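Local structure of sister chromatid cohesion protein (5T8V) at residues 546-551 / 560-565; 501-506 / 598-603. The protein probably loads the cohesin ring onto chromatin, this chain being the C-terminal, largely helical HEAT-repeat part of the longer Scc2 loader. All coordinates share one frame; numbering follows the deposited sequence.

Overall arrangement
Following the chain from the N terminus, the short helix 500-503 and the loop after it supply 501-506, the first half of interaction 2. The chain then runs through helices 509-520, 527-550 and 556-574. Interaction 1 closes a tight local loop here, where the end of 527-550 turns back against 556-574. After helix 578-582, helix 590-602 arrives last, and its residues 598-603 meet 501-506 across 91 intervening residues. Interaction 1 is thus nested inside the loop closed by interaction 2, with their centres about 14 Å apart. The two also touch: L565 packs on V504 and W506, and C547 lies beside E501. Together they join helices 500-503, 527-550, 556-574 and 590-602 of this part of the chain.

Interaction 1. Residues 546-551 / 560-565; sequences TCYDGY and QELGRL
Y548 and L562 mark the closest backbone approach, their CA atoms 6.9 Å apart, where the C-terminal part of helix 527-550 runs in roughly the opposite direction to the early part of helix 556-574. The connection between the two is short, so this is the closed end of a helical hairpin, the antiparallel pairing on which HEAT-repeat solenoids are built.

L562 does the work from its side, pushing a forked side chain at two neighbouring residues of the other helix. One branch, CD1, sits at the edge of the Y548 ring, near the ring plane, 4.0 Å from CD2 of Y548. It also lies 4.1 Å from CB of Y548, so it covers the root of the side chain as well as the ring. The other branch, CD2, faces sulfur: SG of C547 is 4.0 Å from CD2 of L562. That sulfur also comes within 4.1 Å of CD1 of L562, which places it against both prongs of the fork. In Y548, CG anti to the backbone N (chi1 177°) carries the ring toward L562, and chi2 of -85° turns its CD2 edge to the leucine methyl.

Beyond this pair, the Y548 side chain also touches S358 and I361 of helix 357-391, and its hydroxyl is hydrogen-bonded to H357 ND1. C547 packs on P500 as well.

No hydrogen bond or charge pair joins the two segments. What binds them is apolar contact between leucine methyls, a thiol and a ring edge, which makes little demand on direction; the bond to H357 is what anchors the position and reach of the tyrosine's hydroxyl end.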
loop_
_atom_site.group_PDB
_atom_site.type_symbol
_atom_site.label_atom_id
_atom_site.label_comp_id
_atom_site.label_asym_id
_atom_site.label_seq_id
_atom_site.Cartn_x
_atom_site.Cartn_y
_atom_site.Cartn_z
ATOM N N THR A 546 -1.817 40.399 -6.869
ATOM C CA THR A 546 -2.366 39.521 -5.840
ATOM C C THR A 546 -1.770 39.839 -4.475
ATOM O O THR A 546 -2.486 39.876 -3.467
ATOM C CB THR A 546 -2.114 38.058 -6.206
ATOM O OG1 THR A 546 -2.877 37.720 -7.368
ATOM C CG2 THR A 546 -2.508 37.123 -5.060
ATOM N N CYS A 547 -0.457 40.062 -4.424
ATOM C CA CYS A 547 0.194 40.417 -3.169
ATOM C C CYS A 547 -0.428 41.672 -2.573
ATOM O O CYS A 547 -0.812 41.692 -1.397
ATOM C CB CYS A 547 1.693 40.608 -3.403
ATOM S SG CYS A 547 2.603 41.362 -2.030
ATOM N N TYR A 548 -0.554 42.730 -3.377
ATOM C CA TYR A 548 -1.102 43.982 -2.864
ATOM C C TYR A 548 -2.558 43.818 -2.435
ATOM O O TYR A 548 -2.978 44.378 -1.415
ATOM C CB TYR A 548 -0.974 45.076 -3.921
ATOM C CG TYR A 548 -1.570 46.403 -3.516
ATOM C CD1 TYR A 548 -2.921 46.665 -3.701
ATOM C CD2 TYR A 548 -0.781 47.404 -2.967
ATOM C CE1 TYR A 548 -3.471 47.876 -3.342
ATOM C CE2 TYR A 548 -1.323 48.624 -2.605
ATOM C CZ TYR A 548 -2.668 48.852 -2.794
ATOM O OH TYR A 548 -3.221 50.058 -2.438
ATOM N N ASP A 549 -3.344 43.059 -3.200
ATOM C CA ASP A 549 -4.763 42.890 -2.905
ATOM C C ASP A 549 -5.026 41.899 -1.779
ATOM O O ASP A 549 -6.166 41.816 -1.310
ATOM C CB ASP A 549 -5.512 42.435 -4.160
ATOM C CG ASP A 549 -5.588 43.517 -5.221
ATOM O OD1 ASP A 549 -5.538 44.712 -4.861
ATOM O OD2 ASP A 549 -5.704 43.171 -6.418
ATOM N N GLY A 550 -4.015 41.145 -1.338
ATOM C CA GLY A 550 -4.219 40.195 -0.259
ATOM C C GLY A 550 -4.183 40.802 1.127
ATOM O O GLY A 550 -4.727 40.208 2.062
ATOM N N TYR A 551 -3.559 41.967 1.278
ATOM C CA TYR A 551 -3.422 42.614 2.574
ATOM C C TYR A 551 -4.573 43.584 2.810
ATOM O O TYR A 551 -4.993 44.301 1.899
ATOM C CB TYR A 551 -2.088 43.360 2.657
ATOM C CG TYR A 551 -0.867 42.472 2.552
ATOM C CD1 TYR A 551 -0.807 41.255 3.221
ATOM C CD2 TYR A 551 0.227 42.851 1.784
ATOM C CE1 TYR A 551 0.309 40.441 3.128
ATOM C CE2 TYR A 551 1.346 42.044 1.685
ATOM C CZ TYR A 551 1.381 40.840 2.360
ATOM O OH TYR A 551 2.492 40.031 2.268
ATOM N N GLN A 560 4.119 51.433 -1.077
ATOM C CA GLN A 560 4.803 52.303 -2.027
ATOM C C GLN A 560 5.718 51.496 -2.941
ATOM O O GLN A 560 5.687 51.654 -4.170
ATOM C CB GLN A 560 5.587 53.380 -1.279
ATOM C CG GLN A 560 4.711 54.266 -0.404
ATOM C CD GLN A 560 5.418 55.523 0.051
ATOM O OE1 GLN A 560 6.634 55.532 0.243
ATOM N NE2 GLN A 560 4.658 56.598 0.219
ATOM N N GLU A 561 6.539 50.618 -2.358
ATOM C CA GLU A 561 7.364 49.731 -3.172
ATOM C C GLU A 561 6.511 48.933 -4.148
ATOM O O GLU A 561 6.870 48.784 -5.323
ATOM C CB GLU A 561 8.170 48.793 -2.271
ATOM C CG GLU A 561 9.019 47.778 -3.017
ATOM C CD GLU A 561 10.076 48.426 -3.890
ATOM O OE1 GLU A 561 10.339 49.633 -3.709
ATOM O OE2 GLU A 561 10.644 47.729 -4.758
ATOM N N LEU A 562 5.372 48.413 -3.682
ATOM C CA LEU A 562 4.488 47.667 -4.570
ATOM C C LEU A 562 3.949 48.546 -5.690
ATOM O O LEU A 562 3.722 48.060 -6.803
ATOM C CB LEU A 562 3.337 47.053 -3.771
ATOM C CG LEU A 562 3.708 45.836 -2.921
ATOM C CD1 LEU A 562 2.595 45.511 -1.942
ATOM C CD2 LEU A 562 4.004 44.635 -3.807
ATOM N N GLY A 563 3.737 49.836 -5.421
ATOM C CA GLY A 563 3.323 50.741 -6.479
ATOM C C GLY A 563 4.411 50.951 -7.513
ATOM O O GLY A 563 4.143 50.972 -8.719
ATOM N N ARG A 564 5.657 51.108 -7.057
ATOM C CA ARG A 564 6.777 51.198 -7.989
ATOM C C ARG A 564 6.853 49.950 -8.857
ATOM O O ARG A 564 6.994 50.038 -10.083
ATOM C CB ARG A 564 8.083 51.400 -7.224
ATOM C CG ARG A 564 8.105 52.643 -6.353
ATOM C CD ARG A 564 9.315 52.649 -5.434
ATOM N NE ARG A 564 9.120 53.527 -4.284
ATOM C CZ ARG A 564 9.878 53.512 -3.194
ATOM N NH1 ARG A 564 10.889 52.659 -3.091
ATOM N NH2 ARG A 564 9.621 54.348 -2.198
ATOM N N LEU A 565 6.757 48.771 -8.237
ATOM C CA LEU A 565 6.740 47.531 -9.007
ATOM C C LEU A 565 5.581 47.517 -9.994
ATOM O O LEU A 565 5.711 46.996 -11.108
ATOM C CB LEU A 565 6.652 46.329 -8.068
ATOM C CG LEU A 565 7.911 45.988 -7.273
ATOM C CD1 LEU A 565 7.587 45.005 -6.156
ATOM C CD2 LEU A 565 8.982 45.419 -8.188
#

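Interaction 2. Residues 501-506 / 598-603; sequences EHMVAW and SIILLR
With CG anti to the carbonyl carbon (chi1 -63°), the M503 chain bends at chi2 (-74°) and again at chi3 (-67°) to meet I599, I600 and R603. The two bends, in the same sense, curl the thioether so that its terminal CE lies against the C-terminal part of helix 590-602.

The methyl makes most of the contacts. CE of M503 lies 3.5 Å from the backbone O of I599 and 3.6 Å from CA of I600, so it rests on main chain as much as on side chains. Sulfur takes the neighbouring branch: SD of M503 is 3.7 Å from CG2 of I599. The end of the I599 side chain leads away from M503; I599 also touches L489 and A490 of helix 481-494. I600 gives CG1, 4.2 Å from CE of M503, as a looser flank.

In the HEAT-repeat solenoid, 500-503 is a single-turn helix that comes between helices 481-494 and 509-520 in sequence, and M503 is the residue by which its end is joined to helix 590-602, far along the chain. L489 packs on both M503 and I599, while P509, Y510 and T513 touch I600.

R603 offers its aliphatic part. The methionine and arginine side chains meet at about a right angle, with CG of R603 3.5 Å from CE of M503 and CB of R603 at 4.1 Å from the same CE. An alanine in place of M503 would remove the thioether and would probably open a gap between the one-turn helix and I599, I600 and the R603 methylenes. Beyond CG the arginine turns away from the methionine, and NE makes a long, weak ion pair with E608.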
loop_
_atom_site.group_PDB
_atom_site.type_symbol
_atom_site.label_atom_id
_atom_site.label_comp_id
_atom_site.label_asym_id
_atom_site.label_seq_id
_atom_site.Cartn_x
_atom_site.Cartn_y
_atom_site.Cartn_z
ATOM N N GLU A 501 5.651 39.260 -0.710
ATOM C CA GLU A 501 6.313 40.529 -0.983
ATOM C C GLU A 501 7.786 40.366 -1.331
ATOM O O GLU A 501 8.321 41.168 -2.104
ATOM C CB GLU A 501 6.159 41.471 0.220
ATOM C CG GLU A 501 6.510 40.861 1.585
ATOM C CD GLU A 501 5.970 41.677 2.743
ATOM O OE1 GLU A 501 5.589 42.848 2.525
ATOM O OE2 GLU A 501 5.919 41.142 3.874
ATOM N N HIS A 502 8.456 39.350 -0.786
ATOM C CA HIS A 502 9.831 39.068 -1.182
ATOM C C HIS A 502 9.909 38.340 -2.517
ATOM O O HIS A 502 10.936 38.431 -3.197
ATOM C CB HIS A 502 10.535 38.240 -0.104
ATOM C CG HIS A 502 10.793 38.993 1.165
ATOM N ND1 HIS A 502 9.789 39.332 2.049
ATOM C CD2 HIS A 502 11.941 39.471 1.699
ATOM C CE1 HIS A 502 10.308 39.986 3.072
ATOM N NE2 HIS A 502 11.613 40.084 2.885
ATOM N N MET A 503 8.847 37.628 -2.903
ATOM C CA MET A 503 8.842 36.915 -4.176
ATOM C C MET A 503 8.783 37.882 -5.350
ATOM O O MET A 503 9.508 37.714 -6.337
ATOM C CB MET A 503 7.654 35.956 -4.230
ATOM C CG MET A 503 7.688 34.856 -3.183
ATOM S SD MET A 503 8.892 33.571 -3.556
ATOM C CE MET A 503 8.180 32.849 -5.023
ATOM N N VAL A 504 7.924 38.896 -5.262
ATOM C CA VAL A 504 7.729 39.845 -6.351
ATOM C C VAL A 504 8.706 41.005 -6.205
ATOM O O VAL A 504 8.565 42.035 -6.874
ATOM C CB VAL A 504 6.274 40.350 -6.390
ATOM C CG1 VAL A 504 5.312 39.180 -6.554
ATOM C CG2 VAL A 504 5.942 41.148 -5.130
ATOM N N ALA A 505 9.701 40.845 -5.336
ATOM C CA ALA A 505 10.665 41.908 -5.097
ATOM C C ALA A 505 11.395 42.275 -6.384
ATOM O O ALA A 505 11.593 41.445 -7.275
ATOM C CB ALA A 505 11.669 41.482 -4.029
ATOM N N TRP A 506 11.802 43.543 -6.468
ATOM C CA TRP A 506 12.458 44.046 -7.671
ATOM C C TRP A 506 13.761 43.310 -7.953
ATOM O O TRP A 506 14.124 43.118 -9.119
ATOM C CB TRP A 506 12.715 45.546 -7.528
ATOM C CG TRP A 506 13.331 46.172 -8.730
ATOM C CD1 TRP A 506 14.506 46.858 -8.786
ATOM C CD2 TRP A 506 12.804 46.168 -10.061
ATOM N NE1 TRP A 506 14.743 47.287 -10.070
ATOM C CE2 TRP A 506 13.711 46.875 -10.872
ATOM C CE3 TRP A 506 11.651 45.636 -10.644
ATOM C CZ2 TRP A 506 13.502 47.064 -12.236
ATOM C CZ3 TRP A 506 11.445 45.824 -11.993
ATOM C CH2 TRP A 506 12.364 46.531 -12.777
ATOM N N SER A 598 12.575 27.784 -9.530
ATOM C CA SER A 598 12.027 26.722 -8.693
ATOM C C SER A 598 11.340 27.296 -7.459
ATOM O O SER A 598 10.263 26.831 -7.066
ATOM C CB SER A 598 13.136 25.752 -8.291
ATOM O OG SER A 598 13.798 25.232 -9.432
ATOM N N ILE A 599 11.948 28.306 -6.835
ATOM C CA ILE A 599 11.297 28.987 -5.719
ATOM C C ILE A 599 9.959 29.559 -6.165
ATOM O O ILE A 599 8.949 29.436 -5.463
ATOM C CB ILE A 599 12.224 30.078 -5.151
ATOM C CG1 ILE A 599 13.418 29.437 -4.442
ATOM C CG2 ILE A 599 11.479 30.975 -4.173
ATOM C CD1 ILE A 599 14.618 30.353 -4.318
ATOM N N ILE A 600 9.927 30.193 -7.339
ATOM C CA ILE A 600 8.660 30.690 -7.868
ATOM C C ILE A 600 7.654 29.552 -7.995
ATOM O O ILE A 600 6.469 29.711 -7.669
ATOM C CB ILE A 600 8.891 31.405 -9.211
ATOM C CG1 ILE A 600 9.699 32.686 -8.982
ATOM C CG2 ILE A 600 7.559 31.732 -9.889
ATOM C CD1 ILE A 600 10.187 33.344 -10.242
ATOM N N LEU A 601 8.106 28.387 -8.460
ATOM C CA LEU A 601 7.195 27.266 -8.660
ATOM C C LEU A 601 6.634 26.762 -7.337
ATOM O O LEU A 601 5.459 26.389 -7.262
ATOM C CB LEU A 601 7.907 26.137 -9.405
ATOM C CG LEU A 601 8.151 26.356 -10.900
ATOM C CD1 LEU A 601 9.004 25.236 -11.454
ATOM C CD2 LEU A 601 6.838 26.451 -11.675
ATOM N N LEU A 602 7.455 26.733 -6.284
ATOM C CA LEU A 602 6.962 26.257 -4.996
ATOM C C LEU A 602 5.757 27.049 -4.514
ATOM O O LEU A 602 4.963 26.528 -3.727
ATOM C CB LEU A 602 8.067 26.317 -3.942
ATOM C CG LEU A 602 9.216 25.320 -4.098
ATOM C CD1 LEU A 602 10.254 25.554 -3.018
ATOM C CD2 LEU A 602 8.715 23.883 -4.052
ATOM N N ARG A 603 5.602 28.291 -4.969
ATOM C CA ARG A 603 4.458 29.116 -4.615
ATOM C C ARG A 603 3.404 29.150 -5.712
ATOM O O ARG A 603 2.440 29.913 -5.605
ATOM C CB ARG A 603 4.919 30.537 -4.293
ATOM C CG ARG A 603 6.053 30.606 -3.283
ATOM C CD ARG A 603 5.699 29.917 -1.974
ATOM N NE ARG A 603 4.513 30.500 -1.354
ATOM C CZ ARG A 603 4.096 30.216 -0.126
ATOM N NH1 ARG A 603 4.771 29.359 0.625
ATOM N NH2 ARG A 603 3.006 30.794 0.357
#